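Local atomic coordinates of 6-phosphogluconolactonase (Trypanosoma cruzi, PDB entry 6VYE), a protein that probably catalyses the hydrolysis of 6-phosphogluconolactone to 6-phosphogluconate, the second step of the pentose phosphate pathway. Residues 135-139 and 189-193; 126-131 and 203-207; 224-230 and 262-268. All blocks are in the same frame, centred on the assembly; numbering follows the deposited sequence.

Interaction 1 of 3, residues 135-139 and 189-193; sequences ADAYE and RAVSV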
loop_
_atom_site.group_PDB
_atom_site.type_symbol
_atom_site.label_atom_id
_atom_site.label_comp_id
_atom_site.label_asym_id
_atom_site.label_seq_id
_atom_site.Cartn_x
_atom_site.Cartn_y
_atom_site.Cartn_z
ATOM N N ALA A 135 6.671 12.984 6.762
ATOM C CA ALA A 135 5.243 12.612 6.603
ATOM C C ALA A 135 4.422 13.853 6.257
ATOM O O ALA A 135 3.566 13.759 5.349
ATOM C CB ALA A 135 4.717 11.951 7.850
ATOM N N ASP A 136 4.664 14.972 6.954
ATOM C CA ASP A 136 3.937 16.247 6.725
ATOM C C ASP A 136 4.266 16.759 5.315
ATOM O O ASP A 136 3.356 17.295 4.649
ATOM C CB ASP A 136 4.258 17.307 7.776
ATOM C CG ASP A 136 3.851 16.960 9.205
ATOM O OD1 ASP A 136 3.064 15.995 9.402
ATOM O OD2 ASP A 136 4.320 17.674 10.139
ATOM N N ALA A 137 5.520 16.639 4.887
ATOM C CA ALA A 137 5.959 17.105 3.550
ATOM C C ALA A 137 5.268 16.241 2.480
ATOM O O ALA A 137 4.752 16.829 1.517
ATOM C CB ALA A 137 7.461 17.066 3.433
ATOM N N TYR A 138 5.167 14.918 2.689
ATOM C CA TYR A 138 4.517 14.014 1.713
ATOM C C TYR A 138 3.016 14.281 1.693
ATOM O O TYR A 138 2.436 14.339 0.601
ATOM C CB TYR A 138 4.869 12.556 1.988
ATOM C CG TYR A 138 4.688 11.651 0.805
ATOM C CD1 TYR A 138 5.321 11.926 -0.389
ATOM C CD2 TYR A 138 3.950 10.488 0.895
ATOM C CE1 TYR A 138 5.194 11.088 -1.484
ATOM C CE2 TYR A 138 3.814 9.636 -0.191
ATOM C CZ TYR A 138 4.427 9.944 -1.386
ATOM O OH TYR A 138 4.307 9.133 -2.478
ATOM N N GLU A 139 2.391 14.477 2.846
ATOM C CA GLU A 139 0.954 14.871 2.911
ATOM C C GLU A 139 0.693 16.110 2.027
ATOM O O GLU A 139 -0.305 16.093 1.241
ATOM C CB GLU A 139 0.510 15.115 4.352
ATOM C CG GLU A 139 -1.001 15.187 4.503
ATOM C CD GLU A 139 -1.576 14.696 5.838
ATOM O OE1 GLU A 139 -0.870 13.990 6.614
ATOM O OE2 GLU A 139 -2.757 14.985 6.094
ATOM N N ARG A 189 -4.993 12.561 10.064
ATOM C CA ARG A 189 -3.863 12.790 9.128
ATOM C C ARG A 189 -3.907 11.745 7.992
ATOM O O ARG A 189 -4.226 10.575 8.263
ATOM C CB ARG A 189 -2.518 12.662 9.856
ATOM C CG ARG A 189 -2.317 13.477 11.124
ATOM C CD ARG A 189 -2.715 14.932 11.067
ATOM N NE ARG A 189 -2.570 15.525 9.747
ATOM C CZ ARG A 189 -3.222 16.614 9.332
ATOM N NH1 ARG A 189 -4.050 17.259 10.145
ATOM N NH2 ARG A 189 -3.039 17.066 8.099
ATOM N N ALA A 190 -3.572 12.135 6.760
ATOM C CA ALA A 190 -3.523 11.225 5.588
ATOM C C ALA A 190 -2.256 10.364 5.644
ATOM O O ALA A 190 -2.279 9.258 5.077
ATOM C CB ALA A 190 -3.560 12.023 4.321
ATOM N N VAL A 191 -1.175 10.895 6.246
ATOM C CA VAL A 191 0.198 10.306 6.310
ATOM C C VAL A 191 0.711 10.421 7.753
ATOM O O VAL A 191 0.437 11.417 8.421
ATOM C CB VAL A 191 1.174 11.025 5.367
ATOM C CG1 VAL A 191 2.443 10.206 5.182
ATOM C CG2 VAL A 191 0.542 11.393 4.024
ATOM N N SER A 192 1.411 9.413 8.227
ATOM C CA SER A 192 1.990 9.390 9.579
ATOM C C SER A 192 3.288 8.582 9.535
ATOM O O SER A 192 3.919 8.487 8.453
ATOM C CB SER A 192 0.976 8.821 10.549
ATOM O OG SER A 192 1.411 9.019 11.876
ATOM N N VAL A 193 3.684 8.007 10.665
ATOM C CA VAL A 193 5.037 7.396 10.778
ATOM C C VAL A 193 4.892 6.100 11.563
ATOM O O VAL A 193 3.881 5.912 12.245
ATOM C CB VAL A 193 6.036 8.360 11.435
ATOM C CG1 VAL A 193 6.201 9.644 10.644
ATOM C CG2 VAL A 193 5.654 8.678 12.867
#
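E139 leaves its helix with CG anti to the backbone N (chi1 -166°), a torsion that sends the carboxylate across to the start of the facing strand, where R189, A190 and V191 converge on it. R189 helps from its own side: its chain folds back at chi2 and chi3, which brings the guanidinium round to the same carboxylate, the two side chains crossing at roughly a right angle with their planes 31° apart.

One carboxylate thus takes three donors. E139 OE2 accepts the backbone N of A190 at 3.0 Å in a nearly straight bond (172°), and it also forms a salt bridge with R189 NH2 at 2.9 Å, the two donors arriving from opposite faces of the carboxylate plane. V191 N reaches E139 OE1 at 3.1 Å from well above that plane. A carboxylate gripped on both oxygens has little freedom to rotate, and the charge of R189 probably helps to keep it ionised.

Behind this polar end the contact turns apolar. V191 CG2 lies against E139 CB at 3.7 Å, while V191 CG1 reaches A135 CB at 3.9 Å. One helical turn before E139, A135 CB also touches S192 O and V193 CG1.

Over residues 135-139, part of helix 128-146, the chain runs nearly antiparallel to strand 191-193, the axes of these short pieces 7.4 Å apart, and so packs on an outermost strand of the mixed sheet. I142 of the same helix extends the cover over V191, and V207 of the neighbouring strand 206-209 meets both A135 and V191.

Interaction 2 of 3, residues 126-131 and 203-207; sequences VACNDA and KVWRV. With PO4 (phosphate ion), chain D.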
loop_
_atom_site.group_PDB
_atom_site.type_symbol
_atom_site.label_atom_id
_atom_site.label_comp_id
_atom_site.label_asym_id
_atom_site.label_seq_id
_atom_site.Cartn_x
_atom_site.Cartn_y
_atom_site.Cartn_z
ATOM N N VAL A 126 18.368 9.211 12.183
ATOM C CA VAL A 126 16.944 9.588 11.945
ATOM C C VAL A 126 16.167 9.298 13.226
ATOM O O VAL A 126 16.313 8.196 13.758
ATOM C CB VAL A 126 16.335 8.843 10.745
ATOM C CG1 VAL A 126 14.842 9.121 10.603
ATOM C CG2 VAL A 126 17.056 9.195 9.454
ATOM N N ALA A 127 15.408 10.277 13.711
ATOM C CA ALA A 127 14.545 10.162 14.905
ATOM C C ALA A 127 13.098 10.450 14.494
ATOM O O ALA A 127 12.864 10.865 13.314
ATOM C CB ALA A 127 15.016 11.111 15.991
ATOM N N CYS A 128 12.176 10.254 15.441
ATOM C CA CYS A 128 10.710 10.418 15.265
ATOM C C CYS A 128 10.389 11.768 14.606
ATOM O O CYS A 128 9.552 11.774 13.680
ATOM C CB CYS A 128 9.969 10.305 16.588
ATOM S SG CYS A 128 8.174 10.236 16.368
ATOM N N ASN A 129 11.031 12.855 15.043
ATOM C CA ASN A 129 10.698 14.236 14.599
ATOM C C ASN A 129 11.079 14.419 13.128
ATOM O O ASN A 129 10.378 15.188 12.457
ATOM C CB ASN A 129 11.356 15.327 15.447
ATOM C CG ASN A 129 10.722 16.680 15.196
ATOM O OD1 ASN A 129 9.553 16.886 15.517
ATOM N ND2 ASN A 129 11.465 17.595 14.586
ATOM N N ASP A 130 12.144 13.752 12.672
ATOM C CA ASP A 130 12.580 13.705 11.253
ATOM C C ASP A 130 11.512 12.996 10.408
ATOM O O ASP A 130 11.148 13.521 9.345
ATOM C CB ASP A 130 13.887 12.930 11.077
ATOM C CG ASP A 130 15.077 13.574 11.771
ATOM O OD1 ASP A 130 15.368 14.739 11.472
ATOM O OD2 ASP A 130 15.690 12.903 12.613
ATOM N N ALA A 131 11.067 11.821 10.854
ATOM C CA ALA A 131 10.007 11.026 10.204
ATOM C C ALA A 131 8.736 11.878 10.113
ATOM O O ALA A 131 8.112 11.904 9.036
ATOM C CB ALA A 131 9.780 9.747 10.972
ATOM N N LYS A 203 15.143 -2.072 10.787
ATOM C CA LYS A 203 14.942 -1.212 11.973
ATOM C C LYS A 203 15.214 0.237 11.600
ATOM O O LYS A 203 16.203 0.815 12.091
ATOM C CB LYS A 203 15.876 -1.659 13.100
ATOM C CG LYS A 203 15.673 -3.101 13.516
ATOM C CD LYS A 203 14.274 -3.396 13.952
ATOM C CE LYS A 203 14.166 -4.741 14.643
ATOM N NZ LYS A 203 12.780 -5.000 15.101
ATOM N N VAL A 204 14.347 0.791 10.759
ATOM C CA VAL A 204 14.388 2.207 10.316
ATOM C C VAL A 204 12.981 2.788 10.460
ATOM O O VAL A 204 11.979 2.028 10.358
ATOM C CB VAL A 204 14.923 2.327 8.875
ATOM C CG1 VAL A 204 16.386 1.903 8.786
ATOM C CG2 VAL A 204 14.078 1.532 7.884
ATOM N N TRP A 205 12.924 4.087 10.716
ATOM C CA TRP A 205 11.683 4.875 10.721
ATOM C C TRP A 205 11.040 4.782 9.333
ATOM O O TRP A 205 11.797 4.671 8.314
ATOM C CB TRP A 205 12.003 6.307 11.134
ATOM C CG TRP A 205 12.024 6.473 12.623
ATOM C CD1 TRP A 205 13.112 6.589 13.437
ATOM C CD2 TRP A 205 10.872 6.525 13.475
ATOM N NE1 TRP A 205 12.710 6.704 14.741
ATOM C CE2 TRP A 205 11.346 6.675 14.798
ATOM C CE3 TRP A 205 9.495 6.452 13.255
ATOM C CZ2 TRP A 205 10.487 6.745 15.895
ATOM C CZ3 TRP A 205 8.646 6.521 14.339
ATOM C CH2 TRP A 205 9.135 6.664 15.639
ATOM N N ARG A 206 9.712 4.800 9.272
ATOM C CA ARG A 206 8.997 4.794 7.978
ATOM C C ARG A 206 7.957 5.897 7.989
ATOM O O ARG A 206 7.475 6.276 9.096
ATOM C CB ARG A 206 8.328 3.457 7.706
ATOM C CG ARG A 206 9.326 2.317 7.544
ATOM C CD ARG A 206 9.320 1.468 8.765
ATOM N NE ARG A 206 10.132 0.286 8.606
ATOM C CZ ARG A 206 9.715 -0.879 8.157
ATOM N NH1 ARG A 206 8.485 -1.021 7.702
ATOM N NH2 ARG A 206 10.563 -1.898 8.096
ATOM N N VAL A 207 7.733 6.455 6.804
ATOM C CA VAL A 207 6.569 7.328 6.527
ATOM C C VAL A 207 5.540 6.375 5.928
ATOM O O VAL A 207 5.971 5.490 5.195
ATOM C CB VAL A 207 6.963 8.473 5.572
ATOM C CG1 VAL A 207 5.762 9.305 5.171
ATOM C CG2 VAL A 207 8.043 9.340 6.204
HETATM P P PO4 D . 8.146 -4.273 6.318
HETATM O O1 PO4 D . 7.042 -3.181 6.420
HETATM O O2 PO4 D . 8.030 -4.978 5.005
HETATM O O3 PO4 D . 7.981 -5.324 7.391
HETATM O O4 PO4 D . 9.502 -3.600 6.491
#
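The indole of W205, the residue just before strand 206-209 of the central mixed sheet, packs against the first turn of helix 128-146, in the alpha/beta fold of the glucosamine-6-phosphate isomerase/6-phosphogluconolactonase family.

Aromatic contacts come first. C128 CA sits over one face of the W205 ring in a CH-pi contact, 4.0 Å from the centroid of the six-membered ring and 20° off its normal, with A127 C over the same face. The C128 sulfur approaches more obliquely: with SG anti to the backbone N (chi1 -171°), it reaches W205 CH2 at 3.8 Å. F195 adds an edge-to-face ring contact.

Apolar packing completes the seat of the indole. V126 CG1 and A131 CB both lie against W205 CB, and A131 CB also touches CE3 at 4.0 Å. Two residues along the strand, V207 CG2 rests on the carbonyl O of the same A131.

No hydrogen bond crosses between the two segments; the polar bonds serve each one separately. At the helix start, D130 OD2 uses its anti lone pair to accept A127 N at 2.9 Å, nearly straight (168°), which ties the N-cap residue A127 to the first helical turn.

R206 leaves the strand on the side away from the helix, and its guanidinium binds a phosphate ion, probably from the crystallisation liquor, which H173 and R85 also bind. R206 NH1 donates to phosphate O1 at 2.9 Å and R206 NH2 to phosphate O4 at 2.6 Å.

Interaction 3 of 3, residues 224-230 and 262-268; sequences ATGKEKK and DKEIAEN. Unlike the reference sequence in segment 262-268: E267 (reference Gly).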
loop_
_atom_site.group_PDB
_atom_site.type_symbol
_atom_site.label_atom_id
_atom_site.label_comp_id
_atom_site.label_asym_id
_atom_site.label_seq_id
_atom_site.Cartn_x
_atom_site.Cartn_y
_atom_site.Cartn_z
ATOM N N ALA A 224 -1.294 -11.359 -0.198
ATOM C CA ALA A 224 -0.887 -12.144 0.989
ATOM C C ALA A 224 -0.588 -13.602 0.604
ATOM O O ALA A 224 -1.416 -14.242 -0.073
ATOM C CB ALA A 224 -1.958 -12.036 2.044
ATOM N N THR A 225 0.558 -14.116 1.035
ATOM C CA THR A 225 0.969 -15.523 0.774
ATOM C C THR A 225 1.497 -16.157 2.056
ATOM O O THR A 225 1.863 -15.410 2.982
ATOM C CB THR A 225 2.077 -15.592 -0.276
ATOM O OG1 THR A 225 3.167 -14.805 0.224
ATOM C CG2 THR A 225 1.632 -15.076 -1.624
ATOM N N GLY A 226 1.547 -17.479 2.080
ATOM C CA GLY A 226 2.304 -18.277 3.052
ATOM C C GLY A 226 1.389 -18.863 4.101
ATOM O O GLY A 226 0.547 -18.093 4.694
ATOM N N LYS A 227 1.520 -20.162 4.346
ATOM C CA LYS A 227 0.836 -20.824 5.485
ATOM C C LYS A 227 1.084 -20.024 6.772
ATOM O O LYS A 227 0.180 -19.978 7.589
ATOM C CB LYS A 227 1.284 -22.282 5.644
ATOM C CG LYS A 227 0.395 -23.096 6.583
ATOM C CD LYS A 227 0.963 -24.423 7.012
ATOM C CE LYS A 227 0.253 -25.009 8.225
ATOM N NZ LYS A 227 -0.960 -25.767 7.835
ATOM N N GLU A 228 2.260 -19.415 6.940
ATOM C CA GLU A 228 2.680 -18.708 8.180
ATOM C C GLU A 228 1.843 -17.436 8.434
ATOM O O GLU A 228 1.897 -16.934 9.580
ATOM C CB GLU A 228 4.178 -18.390 8.110
ATOM C CG GLU A 228 4.572 -17.232 7.180
ATOM C CD GLU A 228 4.835 -17.549 5.707
ATOM O OE1 GLU A 228 5.221 -16.609 4.931
ATOM O OE2 GLU A 228 4.615 -18.704 5.321
ATOM N N LYS A 229 1.094 -16.929 7.442
ATOM C CA LYS A 229 0.254 -15.709 7.593
ATOM C C LYS A 229 -1.232 -16.067 7.680
ATOM O O LYS A 229 -2.073 -15.166 7.655
ATOM C CB LYS A 229 0.508 -14.792 6.409
ATOM C CG LYS A 229 1.927 -14.307 6.344
ATOM C CD LYS A 229 2.075 -13.147 5.429
ATOM C CE LYS A 229 3.519 -12.780 5.225
ATOM N NZ LYS A 229 4.076 -13.658 4.200
ATOM N N LYS A 230 -1.547 -17.342 7.786
ATOM C CA LYS A 230 -2.948 -17.828 7.773
ATOM C C LYS A 230 -3.669 -17.324 9.020
ATOM O O LYS A 230 -4.865 -16.950 8.934
ATOM C CB LYS A 230 -2.976 -19.349 7.695
ATOM C CG LYS A 230 -4.340 -19.943 7.429
ATOM C CD LYS A 230 -4.259 -21.266 6.659
ATOM C CE LYS A 230 -4.301 -22.533 7.492
ATOM N NZ LYS A 230 -4.023 -22.323 8.935
ATOM N N ASP A 262 -2.471 -16.979 -2.151
ATOM C CA ASP A 262 -2.018 -18.328 -2.571
ATOM C C ASP A 262 -2.898 -19.358 -1.846
ATOM O O ASP A 262 -3.677 -18.958 -0.952
ATOM C CB ASP A 262 -0.506 -18.502 -2.360
ATOM C CG ASP A 262 -0.062 -18.784 -0.932
ATOM O OD1 ASP A 262 -0.749 -18.329 0.022
ATOM O OD2 ASP A 262 0.974 -19.459 -0.777
ATOM N N LYS A 263 -2.783 -20.631 -2.232
ATOM C CA LYS A 263 -3.544 -21.780 -1.666
ATOM C C LYS A 263 -3.222 -21.903 -0.177
ATOM O O LYS A 263 -4.150 -22.032 0.608
ATOM C CB LYS A 263 -3.186 -23.082 -2.386
ATOM C CG LYS A 263 -3.635 -23.177 -3.834
ATOM C CD LYS A 263 -5.124 -23.408 -3.979
ATOM C CE LYS A 263 -5.529 -23.791 -5.386
ATOM N NZ LYS A 263 -6.560 -22.860 -5.911
ATOM N N GLU A 264 -1.941 -21.843 0.189
ATOM C CA GLU A 264 -1.448 -22.141 1.556
ATOM C C GLU A 264 -2.051 -21.135 2.556
ATOM O O GLU A 264 -2.434 -21.570 3.656
ATOM C CB GLU A 264 0.074 -22.169 1.564
ATOM C CG GLU A 264 0.643 -23.420 0.916
ATOM C CD GLU A 264 0.436 -24.730 1.685
ATOM O OE1 GLU A 264 0.557 -24.729 2.926
ATOM O OE2 GLU A 264 0.140 -25.758 1.055
ATOM N N ILE A 265 -2.139 -19.836 2.234
ATOM C CA ILE A 265 -2.700 -18.833 3.201
ATOM C C ILE A 265 -4.223 -18.977 3.283
ATOM O O ILE A 265 -4.770 -18.641 4.349
ATOM C CB ILE A 265 -2.273 -17.383 2.893
ATOM C CG1 ILE A 265 -2.418 -16.492 4.142
ATOM C CG2 ILE A 265 -3.016 -16.827 1.676
ATOM C CD1 ILE A 265 -1.877 -15.099 3.979
ATOM N N ALA A 266 -4.861 -19.498 2.229
ATOM C CA ALA A 266 -6.326 -19.548 2.036
ATOM C C ALA A 266 -6.942 -20.887 2.492
ATOM O O ALA A 266 -8.143 -21.069 2.224
ATOM C CB ALA A 266 -6.631 -19.291 0.580
ATOM N N GLU A 267 -6.230 -21.740 3.239
ATOM C CA GLU A 267 -6.698 -23.120 3.596
ATOM C C GLU A 267 -7.973 -23.081 4.458
ATOM O O GLU A 267 -8.791 -23.975 4.289
ATOM C CB GLU A 267 -5.601 -23.952 4.273
ATOM C CG GLU A 267 -4.200 -23.609 3.781
ATOM C CD GLU A 267 -3.103 -24.667 3.811
ATOM O OE1 GLU A 267 -3.312 -25.747 3.210
ATOM O OE2 GLU A 267 -2.009 -24.377 4.392
ATOM N N ASN A 268 -8.196 -22.069 5.301
ATOM C CA ASN A 268 -9.406 -21.992 6.177
ATOM C C ASN A 268 -10.517 -21.107 5.578
ATOM O O ASN A 268 -11.606 -21.042 6.185
ATOM C CB ASN A 268 -9.052 -21.503 7.582
ATOM C CG ASN A 268 -8.081 -22.417 8.304
ATOM O OD1 ASN A 268 -8.225 -23.643 8.295
ATOM N ND2 ASN A 268 -7.099 -21.824 8.958
#
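I265 of the second loop lays its side chain along the backbone of 224-230. With CG1 anti to the backbone N (chi1 -159°) and the chain extended beyond it, I265 CD1 touches A224 CB at 3.6 Å and K229 CB at a tight 3.4 Å. The other branch, CG2, lies against A224 O, while CB and CG1 both rest on G226 O.

Beside this apolar contact is the one hydrogen bond that crosses between the segments: G226 N donates to D262 OD1 at 3.2 Å. The carboxylate also packs over T225, OD1 lying near its CA and CG near its CB.

Toward solvent the contact becomes looser and charged. K230 lays its methylene groups over the backbone carbonyls of the other loop, CG 3.4 Å from I265 O and CD close to E264 O. K227 passes E267, which replaces the glycine of the reference sequence; the placement of the E267 side chain is doubtful, and so is its long salt bridge to K227.

The next shell explains why these groups stand where they do. D262 OD1 accepts a second bond, from I265 N at 3.0 Å, and the two donors come from opposite faces of the carboxylate. In the other loop, K229 NZ turns back to donate to T225 O at 3.1 Å and makes a salt bridge with E228 OE1. L233 of helix 230-237 backs I265, and L24 of helix 24-38 touches both T225 and D262.

D262 accepting from the backbone N three residues on is an Asx motif. It shapes the loop after strand 256-262, and the same oxygen, by accepting G226 N, links it to the loop after the adjacent parallel strand 219-224 of the alpha/beta sheet.

How the interactions relate
Interactions 1 and 2 are consecutive parts of one interface: helix 128-146 lies along the neighbouring strands 191-194 and 206-209, and the contact centres are 12 Å apart. They touch directly, V191 CG1 meeting V207 CG1 at 3.4 Å, and V193 CG1 lying as close to A131 O. Interaction 3 is separate, at the parallel side of the same sheet, its centre about 32 Å from that of interaction 1 and 31 Å from that of interaction 2. The site of the phosphate bound at interaction 2 is consistent with a phosphate-binding pocket for the substrate, though that remains an inference.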